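Local coordinates for protein beta-glucosidase (Saccharopolyspora erythraea D, PDB 5M6G) that probably hydrolyses terminal, non-reducing beta-D-glucosyl residues with release of beta-D-glucose, at residues A[67-72]-A[176-181]; A[87-92]-A[338-343]; A[93-98]-A[102-107]; A[109-114]-A[122-127]. All blocks are in the same frame, centred on the assembly; numbering follows the deposited sequence.

Contact 1 of 4, residues A[67-72]-A[176-181]; sequences MVQVER and WSFAPC. With SOR (sorbitol), chain L.
Gln69 and Trp176 are the closest backbone pair across the contact, yet their CA atoms stand 11.9 Å apart, too far for neighbouring strands, and the residues meet by side chain alone. Gln69 closes the distance with an extended chain, CG anti to its N (chi1 -179°). Its NE2 reaches Trp176 CZ3 at 3.2 Å, with amide and ring planes 44° apart, while the same nitrogen is hydrogen-bonded to Ser87 OG. OE1 of Gln69 lies 3.6 Å from Phe178 CZ, and NE2 sits in the plane of that ring, at its edge. Phe178 CE1 stands 3.7 Å above one face of the Trp176 ring, toward the rim, and Phe178 CB approaches sorbitol O2 at 3.7 Å. Cutting Phe178 back to an alanine is likely to open a gap between the Gln69 amide, the indole face and the sugar alcohol. Side chains from non-adjacent parallel strands, and from the loop following one of them, meeting beside a ligand are typical of a TIM-barrel interior, here next to the sorbitol pocket.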
loop_
_atom_site.group_PDB
_atom_site.type_symbol
_atom_site.label_atom_id
_atom_site.label_comp_id
_atom_site.label_asym_id
_atom_site.label_seq_id
_atom_site.Cartn_x
_atom_site.Cartn_y
_atom_site.Cartn_z
ATOM N N MET A 67 -7.188 0.445 -23.297
ATOM C CA MET A 67 -6.062 1.099 -22.644
ATOM C C MET A 67 -6.492 2.099 -21.575
ATOM O O MET A 67 -5.632 2.705 -20.931
ATOM C CB MET A 67 -5.189 1.779 -23.701
ATOM C CG MET A 67 -4.517 0.766 -24.618
ATOM S SD MET A 67 -3.659 1.505 -26.024
ATOM C CE MET A 67 -2.367 2.403 -25.159
ATOM N N VAL A 68 -7.794 2.259 -21.356
ATOM C CA VAL A 68 -8.335 3.233 -20.413
ATOM C C VAL A 68 -8.711 2.528 -19.111
ATOM O O VAL A 68 -9.381 1.484 -19.124
ATOM C CB VAL A 68 -9.554 3.952 -21.016
ATOM C CG1 VAL A 68 -10.229 4.827 -19.960
ATOM C CG2 VAL A 68 -9.143 4.781 -22.251
ATOM N N GLN A 69 -8.273 3.089 -17.983
ATOM C CA GLN A 69 -8.807 2.732 -16.671
ATOM C C GLN A 69 -9.378 4.005 -16.065
ATOM O O GLN A 69 -8.628 4.942 -15.760
ATOM C CB GLN A 69 -7.743 2.115 -15.764
ATOM C CG GLN A 69 -8.291 1.699 -14.389
ATOM C CD GLN A 69 -7.189 1.216 -13.483
ATOM O OE1 GLN A 69 -6.358 1.998 -13.046
ATOM N NE2 GLN A 69 -7.150 -0.086 -13.233
ATOM N N VAL A 70 -10.702 4.049 -15.910
ATOM C CA VAL A 70 -11.395 5.256 -15.479
ATOM C C VAL A 70 -11.905 5.069 -14.058
ATOM O O VAL A 70 -12.351 3.975 -13.679
ATOM C CB VAL A 70 -12.535 5.642 -16.454
ATOM C CG1 VAL A 70 -13.688 4.608 -16.473
ATOM C CG2 VAL A 70 -13.046 7.035 -16.139
ATOM N N GLU A 71 -11.830 6.139 -13.269
ATOM C CA GLU A 71 -12.310 6.100 -11.895
ATOM C C GLU A 71 -13.837 6.081 -11.888
ATOM O O GLU A 71 -14.483 6.793 -12.661
ATOM C CB GLU A 71 -11.769 7.307 -11.124
ATOM C CG GLU A 71 -11.518 7.067 -9.639
ATOM C CD GLU A 71 -12.793 7.053 -8.815
ATOM O OE1 GLU A 71 -13.706 7.847 -9.114
ATOM O OE2 GLU A 71 -12.875 6.247 -7.866
ATOM N N ARG A 72 -14.409 5.259 -11.005
ATOM C CA ARG A 72 -15.832 4.930 -11.092
ATOM C C ARG A 72 -16.731 6.162 -11.007
ATOM O O ARG A 72 -17.822 6.162 -11.584
ATOM C CB ARG A 72 -16.204 3.938 -9.992
ATOM C CG ARG A 72 -15.806 4.445 -8.603
ATOM C CD ARG A 72 -16.427 3.613 -7.478
ATOM N NE ARG A 72 -17.866 3.834 -7.335
ATOM C CZ ARG A 72 -18.395 4.811 -6.605
ATOM N NH1 ARG A 72 -17.602 5.656 -5.967
ATOM N NH2 ARG A 72 -19.714 4.941 -6.513
ATOM N N TRP A 176 -7.769 -6.927 -8.978
ATOM C CA TRP A 176 -6.476 -6.286 -9.191
ATOM C C TRP A 176 -6.257 -5.285 -8.074
ATOM O O TRP A 176 -7.066 -4.366 -7.909
ATOM C CB TRP A 176 -6.486 -5.609 -10.574
ATOM C CG TRP A 176 -5.262 -4.849 -11.007
ATOM C CD1 TRP A 176 -4.028 -4.805 -10.404
ATOM C CD2 TRP A 176 -5.177 -4.002 -12.164
ATOM N NE1 TRP A 176 -3.177 -3.984 -11.135
ATOM C CE2 TRP A 176 -3.865 -3.475 -12.210
ATOM C CE3 TRP A 176 -6.091 -3.641 -13.169
ATOM C CZ2 TRP A 176 -3.443 -2.613 -13.228
ATOM C CZ3 TRP A 176 -5.671 -2.784 -14.180
ATOM C CH2 TRP A 176 -4.356 -2.282 -14.203
ATOM N N SER A 177 -5.202 -5.480 -7.285
ATOM C CA SER A 177 -4.825 -4.531 -6.249
ATOM C C SER A 177 -3.567 -3.788 -6.663
ATOM O O SER A 177 -2.649 -4.379 -7.239
ATOM C CB SER A 177 -4.579 -5.213 -4.902
ATOM O OG SER A 177 -4.173 -4.252 -3.937
ATOM N N PHE A 178 -3.528 -2.490 -6.360
ATOM C CA PHE A 178 -2.343 -1.667 -6.599
ATOM C C PHE A 178 -1.397 -1.844 -5.409
ATOM O O PHE A 178 -1.188 -0.950 -4.591
ATOM C CB PHE A 178 -2.745 -0.214 -6.816
ATOM C CG PHE A 178 -3.801 -0.029 -7.903
ATOM C CD1 PHE A 178 -3.682 -0.668 -9.127
ATOM C CD2 PHE A 178 -4.909 0.782 -7.685
ATOM C CE1 PHE A 178 -4.652 -0.496 -10.123
ATOM C CE2 PHE A 178 -5.877 0.962 -8.665
ATOM C CZ PHE A 178 -5.753 0.317 -9.890
ATOM N N ALA A 179 -0.839 -3.049 -5.322
ATOM C CA ALA A 179 -0.002 -3.474 -4.205
ATOM C C ALA A 179 0.834 -4.666 -4.663
ATOM O O ALA A 179 0.357 -5.485 -5.458
ATOM C CB ALA A 179 -0.870 -3.854 -2.979
ATOM N N PRO A 180 2.060 -4.805 -4.136
ATOM C CA PRO A 180 2.696 -3.984 -3.091
ATOM C C PRO A 180 3.523 -2.793 -3.580
ATOM O O PRO A 180 4.091 -2.836 -4.680
ATOM C CB PRO A 180 3.624 -4.985 -2.404
ATOM C CG PRO A 180 4.091 -5.858 -3.541
ATOM C CD PRO A 180 2.816 -6.047 -4.384
ATOM N N CYS A 181 3.599 -1.743 -2.764
ATOM C CA CYS A 181 4.671 -0.763 -2.928
ATOM C C CYS A 181 6.001 -1.452 -2.646
ATOM O O CYS A 181 6.248 -1.883 -1.513
ATOM C CB CYS A 181 4.497 0.440 -1.984
ATOM S SG CYS A 181 5.403 2.013 -2.445
HETATM C C1 SOR L . -0.663 4.888 -5.912
HETATM C C2 SOR L . -2.150 4.586 -5.845
HETATM C C3 SOR L . -2.922 5.780 -6.399
HETATM C C4 SOR L . -4.402 5.693 -6.037
HETATM C C5 SOR L . -5.102 7.055 -6.054
HETATM C C6 SOR L . -6.443 6.908 -5.341
HETATM O O1 SOR L . 0.042 4.119 -4.968
HETATM O O2 SOR L . -2.436 3.423 -6.603
HETATM O O3 SOR L . -2.773 5.792 -7.795
HETATM O O4 SOR L . -5.060 4.812 -6.925
HETATM O O5 SOR L . -4.321 8.067 -5.431
HETATM O O6 SOR L . -6.950 8.173 -4.973
#

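Contact 2 of 4, residues A[87-92]-A[338-343]; sequences SVLSGG and MFMMSS. With SOR (sorbitol), chain L.
Leu89 and Met340 cross at about a right angle, and both methyls of the leucine are used. CD2 of Leu89 rests on Met340 CG at 3.8 Å, while CD1 of Leu89 reaches Met340 SD at 3.8 Å. The leucine presents this fork because its CG lies between N and the carbonyl carbon (chi1 79°), the crowded position. In Met340, CG anti to N (chi1 -177°) and an extended second torsion carry SD out to two partners: Leu89 CD1, and sorbitol O3 at 3.7 Å. A second pair, further from the ligand, repeats the pattern with a smaller partner. SD and CE of Met338 both lie 3.7 Å from Ser87 CB, and the methionine meets the serine chiefly at that carbon. The Ser87 hydroxyl is engaged elsewhere, with Ile125 O and Gln69 NE2. Beyond Leu89 the chain passes beside the ligand: Gly91 has no side chain, and sorbitol O6 lies beside the place a CB would take. Gly92 N comes within 3.1 Å of sorbitol C6. The CA atoms of Leu89 and Met340 are 8.1 Å apart because strand 68-71 runs between the two strands, its Gln69 side chain touching Leu89, Met338 and Met340. On the outside, Val88 packs on Tyr111 of helix 101-116, and Phe339 on Ser331 and Val332 of helix 325-334.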
loop_
_atom_site.group_PDB
_atom_site.type_symbol
_atom_site.label_atom_id
_atom_site.label_comp_id
_atom_site.label_asym_id
_atom_site.label_seq_id
_atom_site.Cartn_x
_atom_site.Cartn_y
_atom_site.Cartn_z
ATOM N N SER A 87 -11.022 -0.894 -18.198
ATOM C CA SER A 87 -10.866 -1.062 -16.768
ATOM C C SER A 87 -11.541 0.077 -16.032
ATOM O O SER A 87 -11.688 1.179 -16.566
ATOM C CB SER A 87 -9.381 -1.125 -16.388
ATOM O OG SER A 87 -9.228 -1.343 -14.996
ATOM N N VAL A 88 -11.936 -0.207 -14.789
ATOM C CA VAL A 88 -12.412 0.799 -13.851
ATOM C C VAL A 88 -11.635 0.615 -12.556
ATOM O O VAL A 88 -11.198 -0.494 -12.232
ATOM C CB VAL A 88 -13.938 0.686 -13.621
ATOM C CG1 VAL A 88 -14.423 1.658 -12.551
ATOM C CG2 VAL A 88 -14.694 0.929 -14.936
ATOM N N LEU A 89 -11.426 1.714 -11.825
ATOM C CA LEU A 89 -10.848 1.636 -10.488
ATOM C C LEU A 89 -11.719 2.400 -9.504
ATOM O O LEU A 89 -12.499 3.283 -9.874
ATOM C CB LEU A 89 -9.405 2.188 -10.403
ATOM C CG LEU A 89 -9.212 3.714 -10.345
ATOM C CD1 LEU A 89 -7.951 4.097 -9.565
ATOM C CD2 LEU A 89 -9.160 4.331 -11.738
ATOM N N SER A 90 -11.590 2.021 -8.237
ATOM C CA SER A 90 -11.989 2.877 -7.132
ATOM C C SER A 90 -10.731 3.562 -6.626
ATOM O O SER A 90 -9.778 2.886 -6.225
ATOM C CB SER A 90 -12.656 2.084 -6.005
ATOM O OG SER A 90 -14.003 1.802 -6.306
ATOM N N GLY A 91 -10.701 4.887 -6.689
ATOM C CA GLY A 91 -9.676 5.611 -5.969
ATOM C C GLY A 91 -9.868 5.435 -4.466
ATOM O O GLY A 91 -10.862 4.879 -3.997
ATOM N N GLY A 92 -8.890 5.908 -3.695
ATOM C CA GLY A 92 -9.000 5.854 -2.252
ATOM C C GLY A 92 -10.268 6.536 -1.780
ATOM O O GLY A 92 -10.557 7.672 -2.169
ATOM N N MET A 338 -1.709 0.915 -19.956
ATOM C CA MET A 338 -3.035 1.302 -19.497
ATOM C C MET A 338 -2.922 2.608 -18.728
ATOM O O MET A 338 -1.962 2.818 -17.980
ATOM C CB MET A 338 -3.658 0.217 -18.612
ATOM C CG MET A 338 -5.017 0.595 -18.036
ATOM S SD MET A 338 -5.839 -0.796 -17.247
ATOM C CE MET A 338 -6.512 -1.649 -18.680
ATOM N N PHE A 339 -3.901 3.486 -18.905
ATOM C CA PHE A 339 -3.804 4.839 -18.381
ATOM C C PHE A 339 -4.906 5.091 -17.369
ATOM O O PHE A 339 -6.099 5.023 -17.694
ATOM C CB PHE A 339 -3.803 5.843 -19.529
ATOM C CG PHE A 339 -2.565 5.724 -20.352
ATOM C CD1 PHE A 339 -2.459 4.733 -21.317
ATOM C CD2 PHE A 339 -1.459 6.507 -20.067
ATOM C CE1 PHE A 339 -1.284 4.577 -22.029
ATOM C CE2 PHE A 339 -0.297 6.364 -20.775
ATOM C CZ PHE A 339 -0.203 5.401 -21.750
ATOM N N MET A 340 -4.487 5.345 -16.134
ATOM C CA MET A 340 -5.384 5.527 -15.003
ATOM C C MET A 340 -5.784 6.993 -14.943
ATOM O O MET A 340 -4.919 7.867 -14.822
ATOM C CB MET A 340 -4.687 5.099 -13.712
ATOM C CG MET A 340 -5.560 5.176 -12.465
ATOM S SD MET A 340 -4.547 4.949 -10.980
ATOM C CE MET A 340 -3.905 3.308 -11.247
ATOM N N MET A 341 -7.084 7.268 -15.039
ATOM C CA MET A 341 -7.545 8.646 -15.132
ATOM C C MET A 341 -8.798 8.845 -14.288
ATOM O O MET A 341 -9.618 7.933 -14.135
ATOM C CB MET A 341 -7.802 9.039 -16.595
ATOM C CG MET A 341 -8.895 8.219 -17.286
ATOM S SD MET A 341 -8.824 8.515 -19.079
ATOM C CE MET A 341 -7.325 7.618 -19.524
ATOM N N SER A 342 -8.934 10.063 -13.745
ATOM C CA SER A 342 -10.068 10.415 -12.893
ATOM C C SER A 342 -11.316 10.749 -13.692
ATOM O O SER A 342 -12.416 10.742 -13.128
ATOM C CB SER A 342 -9.719 11.611 -12.002
ATOM O OG SER A 342 -9.399 12.764 -12.770
ATOM N N SER A 343 -11.154 11.058 -14.978
ATOM C CA SER A 343 -12.231 11.451 -15.874
ATOM C C SER A 343 -11.618 11.666 -17.248
ATOM O O SER A 343 -10.426 11.394 -17.441
ATOM C CB SER A 343 -12.916 12.728 -15.396
ATOM O OG SER A 343 -11.981 13.802 -15.387
HETATM C C1 SOR L . -0.663 4.888 -5.912
HETATM C C2 SOR L . -2.150 4.586 -5.845
HETATM C C3 SOR L . -2.922 5.780 -6.399
HETATM C C4 SOR L . -4.402 5.693 -6.037
HETATM C C5 SOR L . -5.102 7.055 -6.054
HETATM C C6 SOR L . -6.443 6.908 -5.341
HETATM O O1 SOR L . 0.042 4.119 -4.968
HETATM O O2 SOR L . -2.436 3.423 -6.603
HETATM O O3 SOR L . -2.773 5.792 -7.795
HETATM O O4 SOR L . -5.060 4.812 -6.925
HETATM O O5 SOR L . -4.321 8.067 -5.431
HETATM O O6 SOR L . -6.950 8.173 -4.973
#

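Contact 3 of 4, residues A[93-98]-A[102-107]; sequences GSAPEP and QAWADM
Pro96 faces the first turns of helix 101-116, and each carbon of its ring beyond CA meets a different residue of that helix. Pro96 CB touches the sulfur of Met107, with SD at 3.9 Å. Pro96 CG lies 3.7 Å from Ala103 O, the carbonyl that also accepts the helical bond from Met107 N. Pro96 CD ends over one face of Trp104: it stands 3.6 Å from the centroid of the five-membered ring and only 11° off the ring normal, the geometry of a CH-pi contact. The indole is laid against the proline by its first torsion, which sets CG anti to the carbonyl carbon (chi1 -79°), and its NE1 is held by a hydrogen bond to Asn99 OD1. Further along the ring, CZ2 of Trp104 meets Ala95 CB at 3.6 Å, and CH2 meets Ser94 O at 3.5 Å. Residues 94-96 therefore run along the indole. Further on, Pro98 O approaches Ala103 CB at 3.1 Å, a tight fit where the chain turns toward the helix start. Ser94 OG is tied back to Glu71 and Arg72, and Gly92, just before this segment, binds sorbitol. A loop that leaves a strand at the ligand side and folds against the opening turns of the next helix is the beta-to-alpha connection of a TIM barrel, here the one between strand 87-90 and helix 101-116.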
loop_
_atom_site.group_PDB
_atom_site.type_symbol
_atom_site.label_atom_id
_atom_site.label_comp_id
_atom_site.label_asym_id
_atom_site.label_seq_id
_atom_site.Cartn_x
_atom_site.Cartn_y
_atom_site.Cartn_z
ATOM N N GLY A 93 -11.044 5.848 -0.952
ATOM C CA GLY A 93 -12.285 6.398 -0.450
ATOM C C GLY A 93 -13.469 6.276 -1.381
ATOM O O GLY A 93 -14.563 6.718 -1.019
ATOM N N SER A 94 -13.298 5.680 -2.560
ATOM C CA SER A 94 -14.342 5.670 -3.584
ATOM C C SER A 94 -15.175 4.396 -3.450
ATOM O O SER A 94 -15.040 3.435 -4.211
ATOM C CB SER A 94 -13.719 5.796 -4.972
ATOM O OG SER A 94 -14.709 6.069 -5.945
ATOM N N ALA A 95 -16.085 4.404 -2.445
ATOM C CA ALA A 95 -16.906 3.249 -2.130
ATOM C C ALA A 95 -18.335 3.451 -2.619
ATOM O O ALA A 95 -18.787 4.590 -2.768
ATOM C CB ALA A 95 -16.924 3.003 -0.617
ATOM N N PRO A 96 -19.066 2.368 -2.872
ATOM C CA PRO A 96 -20.512 2.491 -3.086
ATOM C C PRO A 96 -21.211 2.796 -1.768
ATOM O O PRO A 96 -20.600 2.810 -0.695
ATOM C CB PRO A 96 -20.897 1.108 -3.602
ATOM C CG PRO A 96 -20.005 0.211 -2.800
ATOM C CD PRO A 96 -18.668 0.951 -2.766
ATOM N N GLU A 97 -22.516 3.041 -1.860
ATOM C CA GLU A 97 -23.342 3.248 -0.670
ATOM C C GLU A 97 -24.377 2.126 -0.576
ATOM O O GLU A 97 -25.083 1.866 -1.547
ATOM C CB GLU A 97 -24.033 4.617 -0.709
ATOM C CG GLU A 97 -24.108 5.307 0.651
ATOM C CD GLU A 97 -22.811 6.016 1.021
ATOM O OE1 GLU A 97 -22.302 6.797 0.185
ATOM O OE2 GLU A 97 -22.292 5.782 2.137
ATOM N N PRO A 98 -24.447 1.434 0.579
ATOM C CA PRO A 98 -23.575 1.613 1.747
ATOM C C PRO A 98 -22.203 0.995 1.523
ATOM O O PRO A 98 -22.019 0.211 0.591
ATOM C CB PRO A 98 -24.325 0.867 2.860
ATOM C CG PRO A 98 -25.018 -0.225 2.144
ATOM C CD PRO A 98 -25.443 0.370 0.810
ATOM N N GLN A 102 -20.856 -6.683 0.631
ATOM C CA GLN A 102 -21.857 -7.058 -0.368
ATOM C C GLN A 102 -22.082 -5.941 -1.382
ATOM O O GLN A 102 -22.238 -6.203 -2.582
ATOM C CB GLN A 102 -23.184 -7.414 0.308
ATOM C CG GLN A 102 -24.208 -7.901 -0.708
ATOM C CD GLN A 102 -25.639 -7.670 -0.288
ATOM O OE1 GLN A 102 -25.961 -7.703 0.899
ATOM N NE2 GLN A 102 -26.514 -7.425 -1.268
ATOM N N ALA A 103 -22.136 -4.692 -0.916
ATOM C CA ALA A 103 -22.384 -3.584 -1.832
ATOM C C ALA A 103 -21.225 -3.379 -2.806
ATOM O O ALA A 103 -21.451 -2.967 -3.956
ATOM C CB ALA A 103 -22.660 -2.305 -1.048
ATOM N N TRP A 104 -19.988 -3.643 -2.375
ATOM C CA TRP A 104 -18.873 -3.626 -3.325
ATOM C C TRP A 104 -19.044 -4.711 -4.378
ATOM O O TRP A 104 -18.816 -4.473 -5.570
ATOM C CB TRP A 104 -17.537 -3.816 -2.606
ATOM C CG TRP A 104 -16.991 -2.606 -1.933
ATOM C CD1 TRP A 104 -17.337 -2.122 -0.704
ATOM C CD2 TRP A 104 -15.975 -1.732 -2.441
ATOM N NE1 TRP A 104 -16.605 -0.991 -0.417
ATOM C CE2 TRP A 104 -15.762 -0.731 -1.470
ATOM C CE3 TRP A 104 -15.232 -1.691 -3.633
ATOM C CZ2 TRP A 104 -14.831 0.291 -1.641
ATOM C CZ3 TRP A 104 -14.304 -0.665 -3.806
ATOM C CH2 TRP A 104 -14.117 0.310 -2.816
ATOM N N ALA A 105 -19.427 -5.920 -3.958
ATOM C CA ALA A 105 -19.634 -6.988 -4.933
ATOM C C ALA A 105 -20.753 -6.633 -5.906
ATOM O O ALA A 105 -20.639 -6.887 -7.113
ATOM C CB ALA A 105 -19.932 -8.308 -4.227
ATOM N N ASP A 106 -21.839 -6.037 -5.400
ATOM C CA ASP A 106 -22.922 -5.590 -6.272
ATOM C C ASP A 106 -22.427 -4.552 -7.272
ATOM O O ASP A 106 -22.749 -4.616 -8.464
ATOM C CB ASP A 106 -24.067 -5.012 -5.440
ATOM C CG ASP A 106 -24.792 -6.061 -4.644
ATOM O OD1 ASP A 106 -24.593 -7.267 -4.916
ATOM O OD2 ASP A 106 -25.565 -5.672 -3.740
ATOM N N MET A 107 -21.654 -3.574 -6.795
ATOM C CA MET A 107 -21.135 -2.545 -7.685
ATOM C C MET A 107 -20.276 -3.161 -8.782
ATOM O O MET A 107 -20.434 -2.840 -9.966
ATOM C CB MET A 107 -20.321 -1.526 -6.887
ATOM C CG MET A 107 -19.738 -0.390 -7.743
ATOM S SD MET A 107 -18.676 0.658 -6.736
ATOM C CE MET A 107 -17.268 -0.418 -6.490
#

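Contact 4 of 4, residues A[109-114]-A[122-127]; sequences DSYQRA and IPLIYG
Gln112 grips the backbone of Leu124 with both ends of its amide. Leu124 N donates to Gln112 OE1 at 2.7 Å (N-H...O angle 151°), meeting a lone pair in the carbonyl plane. In return Gln112 NE2 donates to Leu124 O at 3.0 Å, nearly straight at 168°. The bend at chi2 (61°) swings the amide toward the chain just before strand 125-128, and Gln112 OE1 also lies 3.3 Å from Pro123 CA. Beside this pair Tyr111 CB packs on Leu124 CD2 at 3.7 Å, while Tyr111 CD2 comes to the edge of the Tyr126 ring, 4.2 Å from Tyr126 CE2. Outside partners fix these groups: NE2 of Gln112 also donates to Pro386 O, Tyr111 OH bonds Ala75 O, and Tyr126 OH bonds Ser90 OG. With a leucine in place of this glutamine, Leu124 N and O would probably lose these mates in a buried place. The amide pairs with N and O of one residue, much as a peptide group would, tying helix to strand lead-in; the bonding decides its flip.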
loop_
_atom_site.group_PDB
_atom_site.type_symbol
_atom_site.label_atom_id
_atom_site.label_comp_id
_atom_site.label_asym_id
_atom_site.label_seq_id
_atom_site.Cartn_x
_atom_site.Cartn_y
_atom_site.Cartn_z
ATOM N N ASP A 109 -20.293 -6.299 -9.972
ATOM C CA ASP A 109 -21.107 -7.065 -10.912
ATOM C C ASP A 109 -21.904 -6.160 -11.835
ATOM O O ASP A 109 -22.165 -6.521 -12.990
ATOM C CB ASP A 109 -22.059 -7.994 -10.157
ATOM C CG ASP A 109 -21.352 -9.176 -9.547
ATOM O OD1 ASP A 109 -20.156 -9.369 -9.843
ATOM O OD2 ASP A 109 -21.995 -9.921 -8.783
ATOM N N SER A 110 -22.316 -4.993 -11.342
ATOM C CA SER A 110 -23.056 -4.058 -12.182
ATOM C C SER A 110 -22.185 -3.562 -13.334
ATOM O O SER A 110 -22.620 -3.533 -14.494
ATOM C CB SER A 110 -23.556 -2.897 -11.326
ATOM O OG SER A 110 -24.197 -1.920 -12.114
ATOM N N TYR A 111 -20.943 -3.175 -13.037
ATOM C CA TYR A 111 -20.034 -2.778 -14.112
ATOM C C TYR A 111 -19.790 -3.933 -15.072
ATOM O O TYR A 111 -19.804 -3.753 -16.299
ATOM C CB TYR A 111 -18.716 -2.281 -13.524
ATOM C CG TYR A 111 -18.736 -0.827 -13.117
ATOM C CD1 TYR A 111 -18.579 0.170 -14.066
ATOM C CD2 TYR A 111 -18.903 -0.450 -11.775
ATOM C CE1 TYR A 111 -18.586 1.503 -13.719
ATOM C CE2 TYR A 111 -18.910 0.894 -11.416
ATOM C CZ TYR A 111 -18.756 1.864 -12.397
ATOM O OH TYR A 111 -18.748 3.205 -12.083
ATOM N N GLN A 112 -19.605 -5.135 -14.534
ATOM C CA GLN A 112 -19.281 -6.279 -15.375
ATOM C C GLN A 112 -20.437 -6.637 -16.303
ATOM O O GLN A 112 -20.217 -6.926 -17.486
ATOM C CB GLN A 112 -18.898 -7.463 -14.494
ATOM C CG GLN A 112 -18.180 -8.567 -15.217
ATOM C CD GLN A 112 -16.868 -8.096 -15.816
ATOM O OE1 GLN A 112 -16.852 -7.555 -16.913
ATOM N NE2 GLN A 112 -15.767 -8.291 -15.092
ATOM N N ARG A 113 -21.680 -6.601 -15.800
ATOM C CA ARG A 113 -22.823 -6.900 -16.666
ATOM C C ARG A 113 -22.841 -6.000 -17.898
ATOM O O ARG A 113 -23.111 -6.464 -19.019
ATOM C CB ARG A 113 -24.139 -6.750 -15.891
ATOM C CG ARG A 113 -24.446 -7.877 -14.918
ATOM C CD ARG A 113 -25.918 -7.838 -14.503
ATOM N NE ARG A 113 -26.185 -6.673 -13.677
ATOM C CZ ARG A 113 -26.007 -6.645 -12.359
ATOM N NH1 ARG A 113 -25.584 -7.726 -11.714
ATOM N NH2 ARG A 113 -26.259 -5.532 -11.682
ATOM N N ALA A 114 -22.561 -4.708 -17.713
ATOM C CA ALA A 114 -22.556 -3.782 -18.839
ATOM C C ALA A 114 -21.411 -4.078 -19.798
ATOM O O ALA A 114 -21.611 -4.108 -21.022
ATOM C CB ALA A 114 -22.485 -2.345 -18.335
ATOM N N ILE A 122 -15.870 -8.197 -24.042
ATOM C CA ILE A 122 -14.613 -8.239 -23.295
ATOM C C ILE A 122 -14.884 -7.855 -21.847
ATOM O O ILE A 122 -15.321 -6.728 -21.581
ATOM C CB ILE A 122 -13.558 -7.303 -23.895
ATOM C CG1 ILE A 122 -13.197 -7.744 -25.318
ATOM C CG2 ILE A 122 -12.323 -7.264 -22.990
ATOM C CD1 ILE A 122 -12.201 -6.809 -25.993
ATOM N N PRO A 123 -14.623 -8.733 -20.886
ATOM C CA PRO A 123 -14.947 -8.397 -19.501
ATOM C C PRO A 123 -14.044 -7.289 -18.988
ATOM O O PRO A 123 -12.904 -7.107 -19.439
ATOM C CB PRO A 123 -14.723 -9.714 -18.746
ATOM C CG PRO A 123 -13.751 -10.464 -19.585
ATOM C CD PRO A 123 -13.975 -10.049 -21.009
ATOM N N LEU A 124 -14.603 -6.516 -18.064
ATOM C CA LEU A 124 -13.864 -5.462 -17.391
ATOM C C LEU A 124 -12.882 -6.058 -16.389
ATOM O O LEU A 124 -13.122 -7.123 -15.812
ATOM C CB LEU A 124 -14.849 -4.554 -16.660
ATOM C CG LEU A 124 -14.489 -3.120 -16.340
ATOM C CD1 LEU A 124 -14.351 -2.336 -17.625
ATOM C CD2 LEU A 124 -15.608 -2.555 -15.484
ATOM N N ILE A 125 -11.770 -5.358 -16.169
ATOM C CA ILE A 125 -10.894 -5.621 -15.029
ATOM C C ILE A 125 -11.016 -4.429 -14.087
ATOM O O ILE A 125 -11.028 -3.272 -14.531
ATOM C CB ILE A 125 -9.436 -5.890 -15.468
ATOM C CG1 ILE A 125 -8.600 -6.476 -14.324
ATOM C CG2 ILE A 125 -8.761 -4.635 -16.038
ATOM C CD1 ILE A 125 -7.203 -6.912 -14.761
ATOM N N TYR A 126 -11.191 -4.704 -12.799
ATOM C CA TYR A 126 -11.425 -3.661 -11.812
ATOM C C TYR A 126 -10.231 -3.600 -10.868
ATOM O O TYR A 126 -9.802 -4.631 -10.348
ATOM C CB TYR A 126 -12.716 -3.930 -11.025
ATOM C CG TYR A 126 -13.320 -2.700 -10.380
ATOM C CD1 TYR A 126 -12.711 -2.092 -9.278
ATOM C CD2 TYR A 126 -14.497 -2.141 -10.875
ATOM C CE1 TYR A 126 -13.265 -0.968 -8.688
ATOM C CE2 TYR A 126 -15.056 -1.013 -10.292
ATOM C CZ TYR A 126 -14.437 -0.432 -9.195
ATOM O OH TYR A 126 -14.991 0.691 -8.622
ATOM N N GLY A 127 -9.691 -2.397 -10.663
ATOM C CA GLY A 127 -8.552 -2.202 -9.777
ATOM C C GLY A 127 -8.871 -1.389 -8.537
ATOM O O GLY A 127 -9.832 -0.613 -8.526
#

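How the contacts relate
All four contacts lie in the N-terminal, TIM-barrel-type domain. Contacts 1 and 2 are nearest, their centres 6 Å apart, and both touch sorbitol; contact 3 lies about 16 Å from each, contact 4 about 13 Å from each, and contacts 3 and 4 are about 14 Å apart. Across the parallel sheet the strands run 176-177, 125-128, 87-90, 68-71, 339-341, so contacts 1, 2 and 4 all draw on it. Contacts 3 and 4 share helix 101-116, follow one another along the chain, and are nested within the loops closed by contacts 1 and 2, whose segments alternate. The beta-alpha-beta unit 87-128 thus connects the pocket wall to the outer helix layer.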